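PDB 5OJ5: photosystem II assembly protein Ycf48 from Thermosynechococcus elongatus, which probably assists the early assembly and the repair of photosystem II, and binds the C-terminal prepropeptide of the D1 protein on a seven-bladed beta-propeller. Local coordinates for residues Val94-His97 / Ser98-Phe102; Asn189-Pro192 / Ser193-Val197. One frame throughout, in Å; residues are numbered along the deposited sequence.

Contact 1 (Val94-His97 / Ser98-Phe102)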
loop_
_atom_site.group_PDB
_atom_site.type_symbol
_atom_site.label_atom_id
_atom_site.label_comp_id
_atom_site.label_asym_id
_atom_site.label_seq_id
_atom_site.Cartn_x
_atom_site.Cartn_y
_atom_site.Cartn_z
ATOM N N VAL A 94 24.616 6.208 -1.200
ATOM C CA VAL A 94 25.832 5.447 -0.992
ATOM C C VAL A 94 25.697 4.818 0.390
ATOM O O VAL A 94 26.138 5.355 1.405
ATOM C CB VAL A 94 27.094 6.289 -1.167
ATOM C CG1 VAL A 94 28.336 5.405 -0.904
ATOM C CG2 VAL A 94 27.178 6.858 -2.551
ATOM N N LEU A 95 25.071 3.668 0.427
ATOM C CA LEU A 95 24.826 2.865 1.617
ATOM C C LEU A 95 25.883 1.778 1.700
ATOM O O LEU A 95 26.744 1.638 0.828
ATOM C CB LEU A 95 23.436 2.223 1.560
ATOM C CG LEU A 95 22.294 3.185 1.375
ATOM C CD1 LEU A 95 20.972 2.461 1.094
ATOM C CD2 LEU A 95 22.139 4.062 2.630
ATOM N N ASP A 96 25.836 0.989 2.772
ATOM C CA ASP A 96 26.811 -0.105 2.860
ATOM C C ASP A 96 26.592 -1.199 1.800
ATOM O O ASP A 96 27.556 -1.857 1.395
ATOM C CB ASP A 96 26.907 -0.656 4.274
ATOM C CG ASP A 96 25.616 -1.188 4.797
ATOM O OD1 ASP A 96 24.524 -0.744 4.390
ATOM O OD2 ASP A 96 25.710 -2.050 5.689
ATOM N N HIS A 97 25.364 -1.411 1.353
ATOM C CA HIS A 97 25.098 -2.342 0.266
ATOM C C HIS A 97 23.788 -1.897 -0.348
ATOM O O HIS A 97 23.111 -1.024 0.185
ATOM C CB HIS A 97 25.056 -3.798 0.757
ATOM C CG HIS A 97 23.969 -4.076 1.755
ATOM N ND1 HIS A 97 22.666 -4.330 1.387
ATOM C CD2 HIS A 97 24.015 -4.215 3.104
ATOM C CE1 HIS A 97 21.945 -4.565 2.473
ATOM N NE2 HIS A 97 22.738 -4.488 3.528
ATOM N N SER A 98 23.405 -2.520 -1.460
ATOM C CA SER A 98 22.153 -2.179 -2.124
ATOM C C SER A 98 21.130 -3.295 -2.084
ATOM O O SER A 98 20.168 -3.252 -2.847
ATOM C CB SER A 98 22.373 -1.790 -3.571
ATOM O OG SER A 98 22.935 -2.881 -4.278
ATOM N N ASP A 99 21.294 -4.280 -1.216
ATOM C CA ASP A 99 20.320 -5.362 -1.146
ATOM C C ASP A 99 19.052 -5.014 -0.358
ATOM O O ASP A 99 18.069 -5.780 -0.357
ATOM C CB ASP A 99 21.006 -6.646 -0.677
ATOM C CG ASP A 99 22.010 -7.136 -1.671
ATOM O OD1 ASP A 99 21.686 -7.142 -2.877
ATOM O OD2 ASP A 99 23.132 -7.483 -1.269
ATOM N N TYR A 100 18.953 -3.822 0.195
ATOM C CA TYR A 100 17.799 -3.440 1.001
ATOM C C TYR A 100 16.514 -3.433 0.190
ATOM O O TYR A 100 16.461 -2.951 -0.942
ATOM C CB TYR A 100 18.016 -2.045 1.564
ATOM C CG TYR A 100 19.192 -1.945 2.514
ATOM C CD1 TYR A 100 19.049 -2.397 3.813
ATOM C CD2 TYR A 100 20.397 -1.363 2.136
ATOM C CE1 TYR A 100 20.103 -2.282 4.749
ATOM C CE2 TYR A 100 21.439 -1.241 3.059
ATOM C CZ TYR A 100 21.283 -1.702 4.368
ATOM O OH TYR A 100 22.274 -1.632 5.308
ATOM N N ARG A 101 15.479 -3.980 0.782
ATOM C CA ARG A 101 14.126 -3.867 0.257
ATOM C C ARG A 101 13.507 -2.679 0.963
ATOM O O ARG A 101 13.205 -2.762 2.157
ATOM C CB ARG A 101 13.392 -5.153 0.585
ATOM C CG ARG A 101 11.980 -5.178 0.135
ATOM C CD ARG A 101 11.300 -6.439 0.687
ATOM N NE ARG A 101 9.882 -6.488 0.382
ATOM C CZ ARG A 101 9.353 -6.957 -0.748
ATOM N NH1 ARG A 101 10.108 -7.494 -1.719
ATOM N NH2 ARG A 101 8.034 -6.932 -0.894
ATOM N N PHE A 102 13.333 -1.544 0.254
ATOM C CA PHE A 102 12.683 -0.383 0.846
ATOM C C PHE A 102 11.185 -0.600 0.747
ATOM O O PHE A 102 10.613 -0.542 -0.342
ATOM C CB PHE A 102 13.091 0.904 0.140
ATOM C CG PHE A 102 14.523 1.346 0.334
ATOM C CD1 PHE A 102 15.307 0.992 1.405
ATOM C CD2 PHE A 102 15.065 2.232 -0.588
ATOM C CE1 PHE A 102 16.607 1.485 1.528
ATOM C CE2 PHE A 102 16.319 2.751 -0.432
ATOM C CZ PHE A 102 17.100 2.340 0.619
HETATM O O HOH W 1 22.273 -4.721 6.451
#

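Contact 2 (Asn189-Pro192 / Ser193-Val197)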
loop_
_atom_site.group_PDB
_atom_site.type_symbol
_atom_site.label_atom_id
_atom_site.label_comp_id
_atom_site.label_asym_id
_atom_site.label_seq_id
_atom_site.Cartn_x
_atom_site.Cartn_y
_atom_site.Cartn_z
ATOM N N ASN A 189 -2.672 -2.572 6.510
ATOM C CA ASN A 189 -3.207 -1.289 6.034
ATOM C C ASN A 189 -3.601 -0.439 7.223
ATOM O O ASN A 189 -3.910 -0.946 8.310
ATOM C CB ASN A 189 -4.379 -1.482 5.062
ATOM C CG ASN A 189 -3.903 -1.641 3.644
ATOM O OD1 ASN A 189 -3.168 -0.781 3.150
ATOM N ND2 ASN A 189 -4.256 -2.732 2.994
ATOM N N ARG A 190 -3.627 0.869 7.004
ATOM C CA ARG A 190 -3.859 1.884 8.020
ATOM C C ARG A 190 -5.113 2.697 7.707
ATOM O O ARG A 190 -5.403 2.970 6.534
ATOM C CB ARG A 190 -2.638 2.827 8.059
ATOM C CG ARG A 190 -2.664 3.782 9.232
ATOM C CD ARG A 190 -1.450 4.700 9.172
ATOM N NE ARG A 190 -1.210 5.427 10.412
ATOM C CZ ARG A 190 -1.732 6.619 10.704
ATOM N NH1 ARG A 190 -2.559 7.229 9.856
ATOM N NH2 ARG A 190 -1.442 7.176 11.875
ATOM N N SER A 191 -5.852 3.087 8.737
ATOM C CA SER A 191 -7.023 3.948 8.564
ATOM C C SER A 191 -6.625 5.420 8.789
ATOM O O SER A 191 -5.590 5.734 9.377
ATOM C CB SER A 191 -8.122 3.549 9.521
ATOM O OG SER A 191 -7.920 4.188 10.763
ATOM N N PRO A 192 -7.515 6.359 8.462
ATOM C CA PRO A 192 -7.236 7.794 8.706
ATOM C C PRO A 192 -7.046 8.131 10.153
ATOM O O PRO A 192 -6.374 9.122 10.465
ATOM C CB PRO A 192 -8.467 8.511 8.135
ATOM C CG PRO A 192 -8.921 7.619 7.045
ATOM C CD PRO A 192 -8.651 6.158 7.565
ATOM N N SER A 193 -7.631 7.378 11.050
ATOM C CA SER A 193 -7.461 7.660 12.456
ATOM C C SER A 193 -6.399 6.813 13.099
ATOM O O SER A 193 -6.317 6.763 14.339
ATOM C CB SER A 193 -8.773 7.544 13.162
ATOM O OG SER A 193 -9.276 6.296 12.828
ATOM N N GLY A 194 -5.575 6.133 12.286
ATOM C CA GLY A 194 -4.425 5.452 12.852
ATOM C C GLY A 194 -4.715 4.065 13.350
ATOM O O GLY A 194 -3.911 3.542 14.110
ATOM N N GLU A 195 -5.858 3.476 12.954
ATOM C CA GLU A 195 -6.060 2.056 13.193
ATOM C C GLU A 195 -5.342 1.253 12.124
ATOM O O GLU A 195 -5.096 1.741 11.016
ATOM C CB GLU A 195 -7.549 1.748 13.083
ATOM C CG GLU A 195 -8.336 2.625 13.941
ATOM C CD GLU A 195 -9.775 2.858 13.442
ATOM O OE1 GLU A 195 -10.068 3.232 12.214
ATOM O OE2 GLU A 195 -10.633 2.709 14.355
ATOM N N TYR A 196 -5.012 0.008 12.452
ATOM C CA TYR A 196 -4.400 -0.892 11.478
ATOM C C TYR A 196 -5.157 -2.200 11.429
ATOM O O TYR A 196 -5.748 -2.639 12.414
ATOM C CB TYR A 196 -2.926 -1.158 11.847
ATOM C CG TYR A 196 -2.024 0.048 11.725
ATOM C CD1 TYR A 196 -1.318 0.280 10.542
ATOM C CD2 TYR A 196 -1.878 0.964 12.766
ATOM C CE1 TYR A 196 -0.439 1.345 10.412
ATOM C CE2 TYR A 196 -0.997 2.058 12.630
ATOM C CZ TYR A 196 -0.279 2.224 11.463
ATOM O OH TYR A 196 0.600 3.286 11.369
ATOM N N VAL A 197 -5.068 -2.830 10.254
ATOM C CA VAL A 197 -5.588 -4.176 10.039
ATOM C C VAL A 197 -4.506 -4.987 9.354
ATOM O O VAL A 197 -3.882 -4.527 8.391
ATOM C CB VAL A 197 -6.927 -4.159 9.269
ATOM C CG1 VAL A 197 -6.827 -3.602 7.838
ATOM C CG2 VAL A 197 -7.516 -5.583 9.211
#

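Contact 1 (Val94-His97 / Ser98-Phe102)
The hydroxyl of Y100 reaches back four residues to the carboxylate of D96, OH to OD1 2.6 Å, in a short bond donated by the tyrosine and taken on the syn lone pair of the acid. OD1 lies at the edge of the phenol ring, near its plane, and the carboxylate is rotated moderately out of that plane. The next residue, H97, serves as an acceptor: the backbone N of D99 donates to H97 ND1 at 2.9 Å. Although the N-H is somewhat bent (143°), the donor lies almost exactly in the imidazole plane. That bond restrains the rotation of a ring already folded back over the chain, because CG of H97 sits between the backbone N and the carbonyl carbon (chi1 62°).

So held, the imidazole lies on one face of Y100 as an offset stack, with ring centroids 3.9 Å apart and planes only 15° from parallel; H97 CE1 comes over the middle of the phenol ring. A water joins the outer ends of the pair, 3.0 Å from H97 NE2, and it donates a longer bond to Y100 OH at 3.3 Å. The tyrosine hydroxyl is therefore tied to both an acid and a water.

Apolar packing completes the turn through a single methyl of L95. Its CD1 approaches Y100 CD2 at 4.0 Å and also meets the edge of the F102 ring, at CZ. L95, Y100 and F102 all rest on I120 of strand 120-124, while V94 and L95 also touch the bound peptide, V94 through backbone hydrogen bonds. The stretch leads into strand 101-108; backbone hydrogen bonds join Y100, just ahead of it, with A76, and F102 with G73. G73 ends strand 69-73 of the preceding sheet, and A76 lies in the loop that follows.

Contact 2 (Asn189-Pro192 / Ser193-Val197)
Three groups meet at the hydroxyl of S191. Its OG accepts from the backbone N of E195 at 3.1 Å and, weakly, from the backbone N of S193 at 3.2 Å. In the E195 conformer described here, one of two modelled, S191 OG also donates to E195 OE1 at 2.8 Å, meeting that oxygen on its anti side. With its hydroxyl folded back over the backbone, one serine draws together the mouth of the turn.

The backbone makes the same closure. S191 N donates to E195 O at 2.8 Å, and G194 N returns a bond to S191 O at 2.9 Å, arriving well above the carbonyl plane. S191 to G194 form a type I turn; G194, with its positive phi of 86°, and E195 then make a G1 beta bulge opposite S191, a well-known combination in beta hairpins. Beyond it, N189 and V197 form a hydrogen-bonded antiparallel pair, V197 N to N189 O being 2.9 Å.

R190 and Y196 are the neighbouring non-hydrogen-bonded pair. An extended arginine chain, with CG anti to the backbone N (chi1 -170°), crosses the phenol so that R190 CG stands over the ring face, 3.8 Å from the centroid of Y196, as a CH-pi contact. The guanidinium turns nearly perpendicular to the ring (80°) and lays one face over G194 CA. E156 grips both polar ends, by a salt bridge to R190 NH2 and a hydrogen bond from Y196 OH, whereas N189 ND2 bonds to M230 O.

The two contacts follow one another along the chain, neither enclosing nor crossing the other. Contact 1 comes first, closing the connection from strand 89-90, at the edge of one four-stranded sheet, to strand 101-108, the first of the next; it therefore lies at a step from blade to blade. Two further sheets begin, with strands 144-151 and 187-190, before contact 2 closes the hairpin between strands 187-190 and 196-199 within a single blade. That hairpin leans on strand 144-151 with R190 and Y196 and on strand 227-232 with N189 and V197. The centres of contact 1 and contact 2 are about 29 Å apart and their nearest atoms about 13 Å, so the propeller ring relates them without direct touch.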